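Local atomic coordinates of phosphate-binding protein (Unidentified prokaryotic organism, PDB entry 3W9V), a protein that binds inorganic phosphate, as a DING-type member of the PstS family of phosphate-transport binding proteins. Residues D1-G6 and N42-F47; N103-S108 and K228-G233; P260-A265 and S344-A349. The protein carries 1 engineered substitution. All coordinates share one frame; numbering follows the deposited sequence.

Contact 1. Residues D1-G6 and N42-F47; sequences DINGGG and NKYNQF
Gly5 and Phe47 bring the two backbones closest, their CA atoms 6.8 Å apart, while Asn3 and Tyr44 stand further off at 8.6 Å between CA atoms. The contact lays a short 3-10 turn against the first strand of the five-stranded mixed sheet of this periplasmic-binding-protein fold. Helix 32-41 ends in a Schellman motif at Asn42, and the chain then turns through residues 44-46 to present Phe47, whose backbone N bonds to Tyr44 O. The Phe47 ring leans obliquely on the glycine run: CZ sits 3.3 Å from Gly5 N, and CE2 lies 3.6 Å from Gly4 C. Such close approach to the main chain is possible because Gly5 has no side chain. With CG anti to the carbonyl carbon (chi1 -68°), the Phe47 ring reaches the strand, and its CB covers a face of the Tyr44 ring. Asn3 meets Tyr44 at the ring edge, CB to CE1, with amide and ring planes 71° apart. Asn54 O takes the hydrogen bond from Asn3 ND2, which steadies the amide. The carbonyl end of the Asn3 amide is joined to the tyrosine by a water that donates to Asn3 OD1 at 2.8 Å and lies 2.7 Å from Tyr44 OH.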
loop_
_atom_site.group_PDB
_atom_site.type_symbol
_atom_site.label_atom_id
_atom_site.label_comp_id
_atom_site.label_asym_id
_atom_site.label_seq_id
_atom_site.Cartn_x
_atom_site.Cartn_y
_atom_site.Cartn_z
ATOM N N ASP A 1 -10.082 -21.056 -12.897
ATOM C CA ASP A 1 -10.061 -19.680 -12.408
ATOM C C ASP A 1 -8.655 -19.147 -12.159
ATOM O O ASP A 1 -7.717 -19.897 -11.899
ATOM C CB ASP A 1 -10.921 -19.532 -11.150
ATOM C CG ASP A 1 -12.404 -19.738 -11.428
ATOM O OD1 ASP A 1 -13.096 -20.313 -10.564
ATOM O OD2 ASP A 1 -12.873 -19.321 -12.509
ATOM N N ILE A 2 -8.539 -17.830 -12.265
ATOM C CA ILE A 2 -7.310 -17.101 -12.014
ATOM C C ILE A 2 -7.292 -16.713 -10.537
ATOM O O ILE A 2 -8.209 -16.038 -10.065
ATOM C CB ILE A 2 -7.275 -15.844 -12.905
ATOM C CG1 ILE A 2 -7.197 -16.256 -14.378
ATOM C CG2 ILE A 2 -6.129 -14.932 -12.515
ATOM C CD1 ILE A 2 -7.527 -15.138 -15.336
ATOM N N ASN A 3 -6.259 -17.143 -9.815
ATOM C CA ASN A 3 -6.211 -17.000 -8.363
ATOM C C ASN A 3 -5.218 -15.949 -7.893
ATOM O O ASN A 3 -4.025 -16.024 -8.207
ATOM C CB ASN A 3 -5.819 -18.332 -7.734
ATOM C CG ASN A 3 -6.792 -19.434 -8.059
ATOM O OD1 ASN A 3 -7.991 -19.304 -7.824
ATOM N ND2 ASN A 3 -6.281 -20.534 -8.606
ATOM N N GLY A 4 -5.706 -14.991 -7.113
ATOM C CA GLY A 4 -4.860 -13.957 -6.557
ATOM C C GLY A 4 -5.213 -13.612 -5.127
ATOM O O GLY A 4 -6.270 -13.982 -4.594
ATOM N N GLY A 5 -4.314 -12.879 -4.490
ATOM C CA GLY A 5 -4.500 -12.502 -3.107
ATOM C C GLY A 5 -3.281 -11.742 -2.641
ATOM O O GLY A 5 -2.385 -11.466 -3.438
ATOM N N GLY A 6 -3.240 -11.416 -1.356
ATOM C CA GLY A 6 -2.103 -10.701 -0.803
ATOM C C GLY A 6 -2.532 -9.541 0.069
ATOM O O GLY A 6 -3.332 -9.701 0.993
ATOM N N ASN A 42 4.824 -19.896 -6.033
ATOM C CA ASN A 42 3.584 -20.604 -6.365
ATOM C C ASN A 42 3.085 -21.431 -5.189
ATOM O O ASN A 42 2.941 -22.658 -5.275
ATOM C CB ASN A 42 3.714 -21.453 -7.626
ATOM C CG ASN A 42 2.379 -22.009 -8.076
ATOM O OD1 ASN A 42 1.332 -21.463 -7.727
ATOM N ND2 ASN A 42 2.404 -23.107 -8.826
ATOM N N LYS A 43 2.824 -20.743 -4.084
ATOM C CA LYS A 43 2.379 -21.386 -2.856
ATOM C C LYS A 43 0.985 -20.912 -2.473
ATOM O O LYS A 43 0.820 -19.937 -1.734
ATOM C CB LYS A 43 3.371 -21.124 -1.717
ATOM C CG LYS A 43 4.600 -22.026 -1.739
ATOM C CD LYS A 43 5.503 -21.747 -0.547
ATOM C CE LYS A 43 6.609 -22.784 -0.428
ATOM N NZ LYS A 43 7.478 -22.829 -1.635
ATOM N N TYR A 44 -0.019 -21.617 -2.982
ATOM C CA TYR A 44 -1.399 -21.298 -2.667
ATOM C C TYR A 44 -1.684 -21.491 -1.176
ATOM O O TYR A 44 -2.642 -20.941 -0.656
ATOM C CB TYR A 44 -2.363 -22.127 -3.527
ATOM C CG TYR A 44 -3.798 -21.634 -3.467
ATOM C CD1 TYR A 44 -4.261 -20.675 -4.357
ATOM C CD2 TYR A 44 -4.674 -22.108 -2.505
ATOM C CE1 TYR A 44 -5.561 -20.209 -4.297
ATOM C CE2 TYR A 44 -5.973 -21.651 -2.432
ATOM C CZ TYR A 44 -6.417 -20.702 -3.332
ATOM O OH TYR A 44 -7.714 -20.259 -3.250
ATOM N N ASN A 45 -0.843 -22.259 -0.484
ATOM C CA ASN A 45 -1.045 -22.469 0.949
ATOM C C ASN A 45 -1.025 -21.174 1.763
ATOM O O ASN A 45 -1.556 -21.146 2.870
ATOM C CB ASN A 45 -0.075 -23.510 1.532
ATOM C CG ASN A 45 1.330 -22.969 1.740
ATOM O OD1 ASN A 45 1.775 -22.030 1.072
ATOM N ND2 ASN A 45 2.045 -23.575 2.674
ATOM N N GLN A 46 -0.464 -20.099 1.200
ATOM C CA GLN A 46 -0.505 -18.788 1.853
ATOM C C GLN A 46 -1.881 -18.134 1.742
ATOM O O GLN A 46 -2.162 -17.151 2.440
ATOM C CB GLN A 46 0.551 -17.859 1.253
ATOM C CG GLN A 46 1.963 -18.418 1.322
ATOM C CD GLN A 46 2.387 -18.735 2.742
ATOM O OE1 GLN A 46 2.442 -17.849 3.600
ATOM N NE2 GLN A 46 2.680 -20.002 3.003
ATOM N N PHE A 47 -2.716 -18.672 0.851
ATOM C CA PHE A 47 -4.077 -18.177 0.623
ATOM C C PHE A 47 -5.132 -19.082 1.267
ATOM O O PHE A 47 -6.173 -18.608 1.717
ATOM C CB PHE A 47 -4.389 -18.080 -0.879
ATOM C CG PHE A 47 -3.618 -17.015 -1.621
ATOM C CD1 PHE A 47 -2.904 -16.027 -0.958
ATOM C CD2 PHE A 47 -3.633 -17.003 -3.008
ATOM C CE1 PHE A 47 -2.206 -15.052 -1.680
ATOM C CE2 PHE A 47 -2.940 -16.036 -3.727
ATOM C CZ PHE A 47 -2.228 -15.065 -3.062
HETATM O O HOH W 1 -8.468 -18.530 -5.207
#

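Contact 2. Residues N103-S108 and K228-G233; sequences NAVDLS and KVARVG
A parallel pairing joins edge strand 106-107 to strand 231-237, the middle strand of a small three-stranded mixed sheet. Asp106 bridges Arg231 and Leu107 bridges Val232, with CA atoms 4.4 and 4.7 Å apart respectively. Three backbone hydrogen bonds zigzag between the strands: Arg231 N to Val105 O (2.9 Å), Leu107 N back to Arg231 O (2.8 Å), and Gly233 N to Leu107 O (2.8 Å).

On one face lie Asp106 and Arg231, carboxylate and guanidinium planes nearly perpendicular at 83°. Asp106 swings CG opposite its own backbone N (chi1 -174°), which brings OD1 against Arg231 CB, while the arginine chain runs extended from CG to NE and carries the guanidinium to Ala104, whose CB lies over one of its faces. The charged groups of Asp106 and Arg231 do not touch. A water spans the gap, donating to Asp106 OD2 and accepting from Arg231 NH1 in the guanidinium plane. That same OD2 also takes Gly244 N, so the carboxylate is held from beyond the two strands. On the Leu107 and Val232 face, Leu107 CD1 meets Ala230 CB at 3.9 Å. Ser108, just past the pairing, N-caps helix 109-117 through Glu111 N. Alternating side chains and bonds that straddle Arg231, through its N and its O, are the signature of a parallel beta bridge.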
loop_
_atom_site.group_PDB
_atom_site.type_symbol
_atom_site.label_atom_id
_atom_site.label_comp_id
_atom_site.label_asym_id
_atom_site.label_seq_id
_atom_site.Cartn_x
_atom_site.Cartn_y
_atom_site.Cartn_z
ATOM N N ASN A 103 -12.492 18.528 20.064
ATOM C CA ASN A 103 -11.432 19.156 19.286
ATOM C C ASN A 103 -10.906 18.266 18.166
ATOM O O ASN A 103 -10.837 17.043 18.306
ATOM C CB ASN A 103 -10.260 19.551 20.190
ATOM C CG ASN A 103 -10.581 20.726 21.094
ATOM O OD1 ASN A 103 -11.741 21.100 21.263
ATOM N ND2 ASN A 103 -9.547 21.313 21.682
ATOM N N ALA A 104 -10.520 18.892 17.063
ATOM C CA ALA A 104 -9.852 18.181 15.984
ATOM C C ALA A 104 -8.478 17.713 16.445
ATOM O O ALA A 104 -7.737 18.463 17.083
ATOM C CB ALA A 104 -9.720 19.074 14.762
ATOM N N VAL A 105 -8.150 16.465 16.134
ATOM C CA VAL A 105 -6.801 15.967 16.333
ATOM C C VAL A 105 -6.028 16.191 15.047
ATOM O O VAL A 105 -6.366 15.642 13.996
ATOM C CB VAL A 105 -6.788 14.485 16.731
ATOM C CG1 VAL A 105 -5.363 13.940 16.733
ATOM C CG2 VAL A 105 -7.438 14.315 18.095
ATOM N N ASP A 106 -5.008 17.035 15.134
ATOM C CA ASP A 106 -4.214 17.423 13.984
ATOM C C ASP A 106 -2.760 17.249 14.384
ATOM O O ASP A 106 -2.211 18.070 15.119
ATOM C CB ASP A 106 -4.507 18.885 13.637
ATOM C CG ASP A 106 -3.840 19.336 12.353
ATOM O OD1 ASP A 106 -3.067 18.555 11.758
ATOM O OD2 ASP A 106 -4.088 20.494 11.943
ATOM N N LEU A 107 -2.143 16.168 13.920
ATOM C CA LEU A 107 -0.767 15.866 14.288
ATOM C C LEU A 107 0.223 16.635 13.435
ATOM O O LEU A 107 0.137 16.619 12.209
ATOM C CB LEU A 107 -0.499 14.372 14.107
ATOM C CG LEU A 107 -1.325 13.422 14.968
ATOM C CD1 LEU A 107 -1.215 11.997 14.457
ATOM C CD2 LEU A 107 -0.876 13.503 16.418
ATOM N N SER A 108 1.177 17.304 14.070
ATOM C CA SER A 108 2.349 17.724 13.328
ATOM C C SER A 108 3.126 16.456 13.011
ATOM O O SER A 108 2.941 15.426 13.664
ATOM C CB SER A 108 3.216 18.664 14.159
ATOM O OG SER A 108 3.733 17.992 15.289
ATOM N N LYS A 228 -11.906 11.320 15.019
ATOM C CA LYS A 228 -11.736 9.874 14.843
ATOM C C LYS A 228 -10.564 9.489 13.936
ATOM O O LYS A 228 -9.972 8.417 14.093
ATOM C CB LYS A 228 -13.018 9.250 14.285
ATOM C CG LYS A 228 -14.204 9.345 15.226
ATOM C CD LYS A 228 -15.458 8.781 14.575
ATOM C CE LYS A 228 -16.667 8.903 15.493
ATOM N NZ LYS A 228 -16.520 8.074 16.720
ATOM N N VAL A 229 -10.258 10.349 12.972
ATOM C CA VAL A 229 -9.176 10.108 12.025
ATOM C C VAL A 229 -8.334 11.372 12.011
ATOM O O VAL A 229 -8.829 12.447 11.673
ATOM C CB VAL A 229 -9.714 9.777 10.610
ATOM C CG1 VAL A 229 -8.568 9.611 9.631
ATOM C CG2 VAL A 229 -10.559 8.508 10.640
ATOM N N ALA A 230 -7.075 11.256 12.412
ATOM C CA ALA A 230 -6.258 12.446 12.609
ATOM C C ALA A 230 -5.938 13.177 11.313
ATOM O O ALA A 230 -5.663 12.562 10.283
ATOM C CB ALA A 230 -4.968 12.087 13.333
ATOM N N ARG A 231 -5.967 14.504 11.368
ATOM C CA ARG A 231 -5.316 15.282 10.333
ATOM C C ARG A 231 -3.815 15.165 10.579
ATOM O O ARG A 231 -3.382 14.935 11.710
ATOM C CB ARG A 231 -5.761 16.743 10.383
ATOM C CG ARG A 231 -7.233 16.948 10.063
ATOM C CD ARG A 231 -7.687 18.359 10.399
ATOM N NE ARG A 231 -9.120 18.528 10.174
ATOM C CZ ARG A 231 -9.827 19.563 10.613
ATOM N NH1 ARG A 231 -9.236 20.528 11.307
ATOM N NH2 ARG A 231 -11.128 19.633 10.361
ATOM N N VAL A 232 -3.026 15.274 9.519
ATOM C CA VAL A 232 -1.574 15.261 9.655
ATOM C C VAL A 232 -0.994 16.411 8.843
ATOM O O VAL A 232 -1.408 16.650 7.712
ATOM C CB VAL A 232 -0.944 13.925 9.179
ATOM C CG1 VAL A 232 0.565 13.944 9.399
ATOM C CG2 VAL A 232 -1.554 12.740 9.914
ATOM N N GLY A 233 -0.049 17.137 9.435
ATOM C CA GLY A 233 0.614 18.217 8.733
ATOM C C GLY A 233 0.586 19.564 9.432
ATOM O O GLY A 233 1.067 20.553 8.876
HETATM O O HOH W 2 -6.758 21.215 12.097
#

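Contact 3. Residues P260-A265 and S344-A349; sequences PLPAAA and SNWKAA
Asn345 O accepts the helical hydrogen bond from Ala349 N at 3.0 Å, and Leu261 CD2 rests against the same oxygen at 3.7 Å. This carbonyl belongs to the first turn of helix 344-354, where the loop that follows helix 253-257 lies across Trp346. The nearest CA atoms are those of Leu261 and Trp346, 6.5 Å apart.

The indole is the platform. Leu261 and Pro262 settle on one of its faces side by side, each at a different ring. Leu261 CD2 stands 3.6 Å from the centroid of the five-membered ring, only 7° off its normal, a nearly vertical CH-pi contact. Pro262 CD makes a second CH-pi contact with the six-membered ring, 26° off the normal, and its closest atom there is Trp346 CH2 at 3.4 Å. Leucine and indole run past each other in opposite directions, while the proline ring crosses the benzo end. Pro260 O approaches Trp346 CZ2 obliquely at 3.2 Å. The indole N-H is engaged by the same loop, since Trp346 NE1 donates to Val259 O.

Leu261 also has neighbours beyond the ring. Its CD2 faces Ala349 CB, one helical turn along from Asn345, and its CG lies 3.8 Å from Asn345 ND2. With chi1 at 63°, Asn345 CG sits between its own backbone N and carbonyl carbon; the fold-back brings OD1 to Trp346 N in a weak bond and leaves ND2 beside the leucine. Arg267 lies against Leu261 and Ala349 as well.

No hydrogen bond joins the two segments themselves, so the face is probably held mainly by dispersion and C-H to pi attraction, with the Val259 bond just outside it fixing how the indole is turned. Carbons next to a proline nitrogen carry slightly positive hydrogens, which would suit CD to the electron-rich benzo ring.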
loop_
_atom_site.group_PDB
_atom_site.type_symbol
_atom_site.label_atom_id
_atom_site.label_comp_id
_atom_site.label_asym_id
_atom_site.label_seq_id
_atom_site.Cartn_x
_atom_site.Cartn_y
_atom_site.Cartn_z
ATOM N N PRO A 260 7.127 10.961 -11.355
ATOM C CA PRO A 260 7.700 10.668 -12.675
ATOM C C PRO A 260 7.447 9.232 -13.129
ATOM O O PRO A 260 7.387 8.319 -12.303
ATOM C CB PRO A 260 9.202 10.895 -12.467
ATOM C CG PRO A 260 9.285 11.835 -11.307
ATOM C CD PRO A 260 8.146 11.447 -10.404
ATOM N N LEU A 261 7.328 9.036 -14.439
ATOM C CA LEU A 261 7.181 7.701 -15.008
ATOM C C LEU A 261 8.441 6.870 -14.789
ATOM O O LEU A 261 9.528 7.421 -14.618
ATOM C CB LEU A 261 6.888 7.795 -16.505
ATOM C CG LEU A 261 5.535 8.398 -16.868
ATOM C CD1 LEU A 261 5.387 8.517 -18.373
ATOM C CD2 LEU A 261 4.404 7.556 -16.286
ATOM N N PRO A 262 8.304 5.535 -14.804
ATOM C CA PRO A 262 9.500 4.695 -14.694
ATOM C C PRO A 262 10.433 4.945 -15.877
ATOM O O PRO A 262 9.968 5.118 -17.002
ATOM C CB PRO A 262 8.938 3.272 -14.763
ATOM C CG PRO A 262 7.489 3.401 -14.407
ATOM C CD PRO A 262 7.079 4.733 -14.956
ATOM N N ALA A 263 11.732 4.980 -15.622
ATOM C CA ALA A 263 12.699 5.258 -16.681
ATOM C C ALA A 263 12.542 4.309 -17.863
ATOM O O ALA A 263 12.685 3.098 -17.716
ATOM C CB ALA A 263 14.110 5.188 -16.135
ATOM N N ALA A 264 12.252 4.878 -19.032
ATOM C CA ALA A 264 11.940 4.094 -20.226
ATOM C C ALA A 264 12.939 2.978 -20.521
ATOM O O ALA A 264 12.547 1.847 -20.785
ATOM C CB ALA A 264 11.794 5.008 -21.439
ATOM N N ALA A 265 14.229 3.290 -20.469
ATOM C CA ALA A 265 15.243 2.310 -20.847
ATOM C C ALA A 265 15.291 1.110 -19.896
ATOM O O ALA A 265 15.778 0.043 -20.261
ATOM C CB ALA A 265 16.612 2.971 -20.946
ATOM N N SER A 344 -3.198 9.520 -15.951
ATOM C CA SER A 344 -3.317 9.042 -17.325
ATOM C C SER A 344 -1.996 8.636 -17.969
ATOM O O SER A 344 -1.949 7.663 -18.717
ATOM C CB SER A 344 -4.027 10.076 -18.195
ATOM O OG SER A 344 -3.254 11.252 -18.293
ATOM N N ASN A 345 -0.926 9.375 -17.686
ATOM C CA ASN A 345 0.367 9.021 -18.259
ATOM C C ASN A 345 0.891 7.691 -17.721
ATOM O O ASN A 345 1.525 6.933 -18.448
ATOM C CB ASN A 345 1.399 10.150 -18.117
ATOM C CG ASN A 345 1.730 10.490 -16.672
ATOM O OD1 ASN A 345 0.943 10.259 -15.760
ATOM N ND2 ASN A 345 2.899 11.086 -16.468
ATOM N N TRP A 346 0.600 7.415 -16.452
ATOM C CA TRP A 346 0.925 6.133 -15.841
ATOM C C TRP A 346 0.113 4.987 -16.459
ATOM O O TRP A 346 0.667 3.933 -16.781
ATOM C CB TRP A 346 0.732 6.217 -14.328
ATOM C CG TRP A 346 1.977 6.642 -13.612
ATOM C CD1 TRP A 346 2.373 7.916 -13.300
ATOM C CD2 TRP A 346 3.014 5.777 -13.153
ATOM N NE1 TRP A 346 3.584 7.887 -12.652
ATOM C CE2 TRP A 346 3.997 6.584 -12.551
ATOM C CE3 TRP A 346 3.196 4.392 -13.176
ATOM C CZ2 TRP A 346 5.151 6.048 -11.986
ATOM C CZ3 TRP A 346 4.335 3.864 -12.623
ATOM C CH2 TRP A 346 5.299 4.686 -12.025
ATOM N N LYS A 347 -1.191 5.190 -16.643
ATOM C CA LYS A 347 -1.996 4.174 -17.315
ATOM C C LYS A 347 -1.418 3.888 -18.698
ATOM O O LYS A 347 -1.277 2.731 -19.091
ATOM C CB LYS A 347 -3.454 4.614 -17.465
ATOM C CG LYS A 347 -4.273 4.686 -16.197
ATOM C CD LYS A 347 -5.743 4.854 -16.587
ATOM C CE LYS A 347 -6.719 4.862 -15.418
ATOM N NZ LYS A 347 -6.617 6.093 -14.582
ATOM N N ALA A 348 -1.103 4.943 -19.445
ATOM C CA ALA A 348 -0.585 4.781 -20.795
ATOM C C ALA A 348 0.726 4.010 -20.806
ATOM O O ALA A 348 0.955 3.174 -21.680
ATOM C CB ALA A 348 -0.420 6.132 -21.484
ATOM N N ALA A 349 1.587 4.292 -19.831
ATOM C CA ALA A 349 2.866 3.598 -19.738
ATOM C C ALA A 349 2.681 2.108 -19.462
ATOM O O ALA A 349 3.329 1.265 -20.087
ATOM C CB ALA A 349 3.745 4.233 -18.665
#

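In the fold
From the N terminus, contact 1 closes first, folding the turn after helix 32-41 back on strand 4-6 across 35 intervening residues. Contact 2 opens only after that and spans 119 residues, joining strand 106-107 to strand 231-237 of the three-stranded sheet. Contact 3 follows, bringing the loop after helix 253-257 to the late helix 344-354 over 78 residues. The three loops lie in series, so none nests in or crosses another. None touches another in space: contacts 1 and 2 sit on opposite sides of the chain's centre, their own centres 38 Å apart, and contact 3 lies 28 Å from contact 1 and 34 Å from contact 2, centre to centre.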